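Local coordinates for protein SusD homolog (Bacteroides thetaiotaomicron VPI-5482, PDB 3FDH) that probably binds glycans at the outer membrane as a SusD/RagB-family lipoprotein, working in the capture of sugars by this gut bacterium, at residues D276-R281 with A423-S428; A345-R348 with D352-D355; A406-A409 with E415-I418. All coordinates share one frame; numbering follows the deposited sequence.

In the fold
The protein belongs to the SusD-like family, which is grouped in the TPR clan. Interactions 2 and 3 each join a pair of consecutive helices, 335-348 with 354-379 and 393-410 with 412-423; their centres are about 10 Å apart, and the hydroxyl of Tyr-408 bonds to the backbone N of Ala-353, tying the two pairs together. Interaction 2 comes first along the chain, then interaction 3, both between the two halves of interaction 1. The centres of interactions 1 and 3 are about 17 Å apart, those of interactions 1 and 2 about 23 Å. Interaction 1 sets the loop after helix 265-274 against the end of helix 412-423 and the loop that follows, tying together parts some 140 residues apart, whereas the other two are local.

Interaction 1. Residues D276-R281 with A423-S428; sequences DPRANR and AMWGAS
Arg-278 lays its aliphatic root against the edge of the Trp-425 indole, with CB 4.1 Å from CZ3 and close to the ring plane. Farther out, the same side chain reaches the end of helix 412-423, where NH1 comes within 3.9 Å of CA of Ala-423, approaching obliquely. Both touches are van der Waals contacts, and the arginine's polar grip is directed within its own loop. With the chain bent at chi3 (-80°), the guanidinium turns back to hold Asp-276 side-on in a salt bridge: NH2 of Arg-278 donates to OD2 of Asp-276 at 2.7 Å, almost straight and in the guanidinium plane, on the syn lone pair, while NE, as part of the same bridge, reaches OD1 at 2.9 Å along a more bent path. OD1 of Asp-276 has a second donor, the backbone N of Arg-278 at 2.8 Å, which uses the anti lone pair. That last bond closes an Asx turn just beyond helix 265-274, so the carboxylate fixes both the backbone of the turn and the rotation of the guanidinium. In this buried setting the paired charges probably offset one another. Across the contact, Met-424, a selenomethionine, is the first residue to leave helical geometry after helix 412-423, and Trp-425 follows directly. Its CG stands anti to the backbone N (chi1 173°), sending the indole out toward the 276-281 loop. More aromatic rings surround the indole: Phe-322 meets it edge-to-face, Tyr-51 and Phe-283 meet it at intermediate tilts, and NE1 is hydrogen-bonded to OE2 of Glu-52. Arg-278 also packs on Leu-365 and Ala-368 of helix 354-379, while Ala-423 rests against His-336 and Phe-340 of helix 335-348.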
loop_
_atom_site.group_PDB
_atom_site.type_symbol
_atom_site.label_atom_id
_atom_site.label_comp_id
_atom_site.label_asym_id
_atom_site.label_seq_id
_atom_site.Cartn_x
_atom_site.Cartn_y
_atom_site.Cartn_z
ATOM N N ASP A 276 12.701 16.427 8.620
ATOM C CA ASP A 276 12.789 14.973 8.460
ATOM C C ASP A 276 14.088 14.649 7.662
ATOM O O ASP A 276 14.454 15.360 6.735
ATOM C CB ASP A 276 11.491 14.470 7.806
ATOM C CG ASP A 276 11.465 12.970 7.561
ATOM O OD1 ASP A 276 12.294 12.465 6.772
ATOM O OD2 ASP A 276 10.572 12.307 8.140
ATOM N N PRO A 277 14.847 13.629 8.074
ATOM C CA PRO A 277 16.069 13.291 7.336
ATOM C C PRO A 277 15.905 13.148 5.813
ATOM O O PRO A 277 16.830 13.395 5.055
ATOM C CB PRO A 277 16.454 11.930 7.901
ATOM C CG PRO A 277 15.728 11.819 9.215
ATOM C CD PRO A 277 14.537 12.676 9.153
ATOM N N ARG A 278 14.731 12.723 5.381
ATOM C CA ARG A 278 14.464 12.485 3.962
ATOM C C ARG A 278 14.314 13.788 3.167
ATOM O O ARG A 278 14.396 13.808 1.945
ATOM C CB ARG A 278 13.191 11.643 3.790
ATOM C CG ARG A 278 13.359 10.214 4.317
ATOM C CD ARG A 278 11.981 9.519 4.440
ATOM N NE ARG A 278 11.307 9.944 5.673
ATOM C CZ ARG A 278 10.780 9.142 6.599
ATOM N NH1 ARG A 278 10.683 7.829 6.407
ATOM N NH2 ARG A 278 10.282 9.677 7.702
ATOM N N ALA A 279 14.102 14.879 3.883
ATOM C CA ALA A 279 13.994 16.210 3.264
ATOM C C ALA A 279 15.244 16.563 2.442
ATOM O O ALA A 279 15.167 17.238 1.410
ATOM C CB ALA A 279 13.745 17.316 4.326
ATOM N N ASN A 280 16.397 16.123 2.925
ATOM C CA ASN A 280 17.639 16.479 2.317
ATOM C C ASN A 280 18.248 15.359 1.531
ATOM O O ASN A 280 19.356 15.457 1.045
ATOM C CB ASN A 280 18.626 16.818 3.412
ATOM C CG ASN A 280 19.796 17.591 2.896
ATOM O OD1 ASN A 280 19.650 18.422 1.984
ATOM N ND2 ASN A 280 20.970 17.327 3.449
ATOM N N ARG A 281 17.493 14.296 1.373
ATOM C CA ARG A 281 18.078 13.107 0.812
ATOM C C ARG A 281 17.292 12.328 -0.223
ATOM O O ARG A 281 17.889 11.637 -1.046
ATOM C CB ARG A 281 18.458 12.221 1.998
ATOM C CG ARG A 281 19.185 11.027 1.636
ATOM C CD ARG A 281 19.923 10.450 2.805
ATOM N NE ARG A 281 20.499 9.163 2.416
ATOM C CZ ARG A 281 21.592 9.011 1.672
ATOM N NH1 ARG A 281 22.236 10.065 1.227
ATOM N NH2 ARG A 281 22.010 7.807 1.344
ATOM N N ALA A 423 6.334 7.653 6.680
ATOM C CA ALA A 423 7.056 6.364 6.549
ATOM C C ALA A 423 6.690 5.535 5.332
ATOM O O ALA A 423 7.478 4.789 4.789
ATOM C CB ALA A 423 6.841 5.502 7.782
HETATM N N MSE A 424 5.450 5.696 4.929
HETATM C CA MSE A 424 4.808 4.862 3.889
HETATM C C MSE A 424 4.903 5.434 2.459
HETATM O O MSE A 424 4.453 4.872 1.472
HETATM C CB MSE A 424 3.433 4.428 4.384
HETATM C CG MSE A 424 3.539 3.508 5.525
HETATM SE SE MSE A 424 1.928 2.781 6.269
HETATM C CE MSE A 424 1.376 1.529 4.877
ATOM N N TRP A 425 5.674 6.503 2.399
ATOM C CA TRP A 425 6.137 7.115 1.134
ATOM C C TRP A 425 7.393 6.351 0.717
ATOM O O TRP A 425 8.326 6.186 1.480
ATOM C CB TRP A 425 6.543 8.560 1.387
ATOM C CG TRP A 425 7.177 9.251 0.253
ATOM C CD1 TRP A 425 6.730 9.276 -1.039
ATOM C CD2 TRP A 425 8.318 10.108 0.296
ATOM N NE1 TRP A 425 7.533 10.062 -1.826
ATOM C CE2 TRP A 425 8.542 10.565 -1.033
ATOM C CE3 TRP A 425 9.196 10.535 1.325
ATOM C CZ2 TRP A 425 9.562 11.433 -1.348
ATOM C CZ3 TRP A 425 10.236 11.349 0.989
ATOM C CH2 TRP A 425 10.399 11.823 -0.333
ATOM N N GLY A 426 7.411 5.921 -0.517
ATOM C CA GLY A 426 8.513 5.188 -1.093
ATOM C C GLY A 426 8.246 4.445 -2.386
ATOM O O GLY A 426 7.299 4.777 -3.134
ATOM N N ALA A 427 9.068 3.434 -2.610
ATOM C CA ALA A 427 9.002 2.533 -3.785
ATOM C C ALA A 427 8.476 1.175 -3.359
ATOM O O ALA A 427 8.523 0.178 -4.112
ATOM C CB ALA A 427 10.448 2.376 -4.407
ATOM N N SER A 428 7.979 1.124 -2.128
ATOM C CA SER A 428 7.550 -0.137 -1.484
ATOM C C SER A 428 6.133 -0.633 -1.768
ATOM O O SER A 428 5.763 -1.738 -1.344
ATOM C CB SER A 428 7.767 -0.077 0.042
ATOM O OG SER A 428 9.113 0.245 0.363
#

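Interaction 2. Residues A345-R348 with D352-D355; sequences ALCR and DAED
Leu-346 and Cys-347 share the same first torsion, chi1 -71° and -76°, placing CG of the leucine and SG of the cysteine anti to the carbonyl carbon, and from adjacent positions near the end of helix 335-348 both reach the methyl of Ala-353. The leucine meets it low on its chain, CB to CB at 3.8 Å; the cysteine meets it with SG, 3.9 Å from the same CB. The Ala-353 methyl is thus touched by two different side chains, one presenting carbon and the other sulfur. Beyond CB, both branches of Leu-346 lie by the carbonyl O of Asp-352, CD1 at 3.7 Å. An alanine in place of Leu-346 would keep the CB touch but would probably leave the Asp-352 carbonyl and the CA of Ala-353 without their apolar packing partner. The incoming backbone is shaped by Asp-352 itself, whose OD1 accepts from the backbone N of Glu-354 at 3.1 Å; the donor lies well above the carboxylate plane. Outside the pair, the hydroxyl of Tyr-408 takes a hydrogen bond from the N of Ala-353, Leu-346 also packs on Leu-224 of helix 216-228, and Cys-347 leans on Pro-412, Leu-413 and Thr-416 of helix 412-423. An Asx turn at Asp-352 leads into helix 354-379, with Ala-353 at the N-cap position. Only three residues separate the segments, so the contact closes an alpha-alpha hairpin with a short connection, of the kind that builds the TPR-like helical part of SusD-family proteins.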
loop_
_atom_site.group_PDB
_atom_site.type_symbol
_atom_site.label_atom_id
_atom_site.label_comp_id
_atom_site.label_asym_id
_atom_site.label_seq_id
_atom_site.Cartn_x
_atom_site.Cartn_y
_atom_site.Cartn_z
ATOM N N ALA A 345 -3.143 1.949 17.960
ATOM C CA ALA A 345 -4.008 1.247 18.920
ATOM C C ALA A 345 -3.794 1.782 20.328
ATOM O O ALA A 345 -4.744 2.052 21.060
ATOM C CB ALA A 345 -3.779 -0.293 18.862
ATOM N N LEU A 346 -2.542 1.966 20.712
ATOM C CA LEU A 346 -2.237 2.489 22.059
ATOM C C LEU A 346 -2.755 3.906 22.226
ATOM O O LEU A 346 -3.407 4.240 23.216
ATOM C CB LEU A 346 -0.730 2.407 22.366
ATOM C CG LEU A 346 -0.192 0.975 22.583
ATOM C CD1 LEU A 346 1.268 0.918 22.267
ATOM C CD2 LEU A 346 -0.496 0.418 23.968
ATOM N N CYS A 347 -2.533 4.732 21.222
ATOM C CA CYS A 347 -3.039 6.104 21.272
ATOM C C CYS A 347 -4.531 6.097 21.510
ATOM O O CYS A 347 -5.051 6.736 22.394
ATOM C CB CYS A 347 -2.767 6.831 19.957
ATOM S SG CYS A 347 -1.035 7.347 19.734
ATOM N N ARG A 348 -5.229 5.384 20.669
ATOM C CA ARG A 348 -6.686 5.365 20.782
ATOM C C ARG A 348 -7.170 4.745 22.105
ATOM O O ARG A 348 -8.306 4.995 22.530
ATOM C CB ARG A 348 -7.317 4.685 19.587
ATOM C CG ARG A 348 -7.107 5.471 18.314
ATOM C CD ARG A 348 -7.830 4.864 17.181
ATOM N NE ARG A 348 -7.489 5.490 15.905
ATOM C CZ ARG A 348 -8.033 6.592 15.403
ATOM N NH1 ARG A 348 -8.972 7.277 16.018
ATOM N NH2 ARG A 348 -7.595 7.042 14.256
ATOM N N ASP A 352 0.354 4.915 26.517
ATOM C CA ASP A 352 1.655 5.386 26.003
ATOM C C ASP A 352 2.064 4.594 24.779
ATOM O O ASP A 352 2.168 3.370 24.823
ATOM C CB ASP A 352 2.746 5.258 27.069
ATOM C CG ASP A 352 4.091 5.807 26.616
ATOM O OD1 ASP A 352 4.142 6.693 25.770
ATOM O OD2 ASP A 352 5.123 5.368 27.154
ATOM N N ALA A 353 2.314 5.321 23.693
ATOM C CA ALA A 353 2.705 4.719 22.394
ATOM C C ALA A 353 4.110 5.119 21.994
ATOM O O ALA A 353 4.569 4.835 20.910
ATOM C CB ALA A 353 1.725 5.152 21.312
ATOM N N GLU A 354 4.820 5.768 22.891
ATOM C CA GLU A 354 6.113 6.309 22.514
ATOM C C GLU A 354 7.123 5.299 21.962
ATOM O O GLU A 354 7.804 5.575 20.956
ATOM C CB GLU A 354 6.742 7.078 23.677
ATOM C CG GLU A 354 8.031 7.770 23.292
ATOM C CD GLU A 354 8.757 8.358 24.471
ATOM O OE1 GLU A 354 8.117 9.083 25.258
ATOM O OE2 GLU A 354 9.977 8.105 24.601
ATOM N N ASP A 355 7.250 4.156 22.618
ATOM C CA ASP A 355 8.269 3.193 22.210
ATOM C C ASP A 355 7.871 2.615 20.886
ATOM O O ASP A 355 8.698 2.417 19.989
ATOM C CB ASP A 355 8.475 2.066 23.248
ATOM C CG ASP A 355 9.035 2.586 24.555
ATOM O OD1 ASP A 355 9.778 3.589 24.533
ATOM O OD2 ASP A 355 8.734 1.983 25.597
#

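Interaction 3. Residues A406-A409 with E415-I418; sequences AKYA and ETMI
Lys-407 and Glu-415 run across one another at a slant, and the meeting is made by the root of the lysine, whose CB lies 3.5 Å from OE1 of the glutamate. The ammonium carries on past: NZ is 6.0 Å from OE1, too far for a salt bridge, and instead makes a cation-pi contact with Tyr-274. Glu-415 bends at chi2 (61°), which folds its carboxylate over the lysine root while CG settles 3.7 Å from the backbone N of Tyr-408. Both carboxylate oxygens have partners elsewhere, OE1 with the hydroxyl of Tyr-274 and OE2 with NE2 of Gln-419, so the folded shape is held at its polar end. Tyr-408 and Thr-416 stand side by side, pointing the same way; OG1 lies near the plane of the phenol ring, at its edge, 4.1 Å from CD1, and is hydrogen-bonded to the carbonyl O of Pro-412. Helices 393-410 and 412-423 are consecutive helices of the helical SusD-like fold, packed across a very short connection, with Tyr-408 and Thr-416 both touching Cys-347 of helix 335-348 and Leu-357 of helix 354-379.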
loop_
_atom_site.group_PDB
_atom_site.type_symbol
_atom_site.label_atom_id
_atom_site.label_comp_id
_atom_site.label_asym_id
_atom_site.label_seq_id
_atom_site.Cartn_x
_atom_site.Cartn_y
_atom_site.Cartn_z
ATOM N N ALA A 406 8.662 15.114 21.110
ATOM C CA ALA A 406 7.922 16.251 21.657
ATOM C C ALA A 406 6.570 16.434 20.956
ATOM O O ALA A 406 5.577 16.738 21.600
ATOM C CB ALA A 406 8.757 17.544 21.605
ATOM N N LYS A 407 6.532 16.199 19.651
ATOM C CA LYS A 407 5.305 16.370 18.868
ATOM C C LYS A 407 4.319 15.291 19.247
ATOM O O LYS A 407 3.103 15.522 19.323
ATOM C CB LYS A 407 5.599 16.361 17.363
ATOM C CG LYS A 407 6.348 17.602 16.914
ATOM C CD LYS A 407 6.675 17.531 15.465
ATOM C CE LYS A 407 7.586 18.674 14.968
ATOM N NZ LYS A 407 6.988 20.042 15.015
ATOM N N TYR A 408 4.861 14.122 19.535
ATOM C CA TYR A 408 4.039 12.976 19.936
ATOM C C TYR A 408 3.395 13.281 21.307
ATOM O O TYR A 408 2.210 13.053 21.515
ATOM C CB TYR A 408 4.853 11.665 20.027
ATOM C CG TYR A 408 4.130 10.672 20.900
ATOM C CD1 TYR A 408 3.008 9.983 20.419
ATOM C CD2 TYR A 408 4.518 10.471 22.231
ATOM C CE1 TYR A 408 2.294 9.122 21.243
ATOM C CE2 TYR A 408 3.827 9.608 23.044
ATOM C CZ TYR A 408 2.707 8.943 22.558
ATOM O OH TYR A 408 2.022 8.102 23.401
ATOM N N ALA A 409 4.216 13.801 22.225
ATOM C CA ALA A 409 3.762 14.167 23.585
ATOM C C ALA A 409 2.582 15.132 23.496
ATOM O O ALA A 409 1.586 15.008 24.224
ATOM C CB ALA A 409 4.884 14.804 24.396
ATOM N N GLU A 415 0.163 12.875 15.632
ATOM C CA GLU A 415 1.590 12.712 15.310
ATOM C C GLU A 415 1.903 11.314 14.787
ATOM O O GLU A 415 2.657 11.129 13.833
ATOM C CB GLU A 415 2.470 13.056 16.499
ATOM C CG GLU A 415 3.943 12.941 16.181
ATOM C CD GLU A 415 4.462 13.891 15.058
ATOM O OE1 GLU A 415 3.822 14.912 14.696
ATOM O OE2 GLU A 415 5.572 13.616 14.549
ATOM N N THR A 416 1.299 10.334 15.431
ATOM C CA THR A 416 1.427 8.950 15.024
ATOM C C THR A 416 0.979 8.755 13.578
ATOM O O THR A 416 1.659 8.122 12.794
ATOM C CB THR A 416 0.665 7.976 15.986
ATOM O OG1 THR A 416 1.271 8.050 17.295
ATOM C CG2 THR A 416 0.671 6.476 15.444
HETATM N N MSE A 417 -0.130 9.352 13.181
HETATM C CA MSE A 417 -0.638 9.081 11.862
HETATM C C MSE A 417 0.125 9.884 10.801
HETATM O O MSE A 417 0.278 9.428 9.648
HETATM C CB MSE A 417 -2.115 9.372 11.832
HETATM C CG MSE A 417 -2.948 8.572 12.857
HETATM SE SE MSE A 417 -2.674 6.676 12.634
HETATM C CE MSE A 417 -3.331 6.552 10.816
ATOM N N ILE A 418 0.602 11.070 11.202
ATOM C CA ILE A 418 1.489 11.880 10.320
ATOM C C ILE A 418 2.756 11.072 10.020
ATOM O O ILE A 418 3.216 10.984 8.878
ATOM C CB ILE A 418 1.846 13.261 10.908
ATOM C CG1 ILE A 418 0.592 14.159 10.909
ATOM C CG2 ILE A 418 2.922 13.905 10.059
ATOM C CD1 ILE A 418 0.723 15.537 11.659
#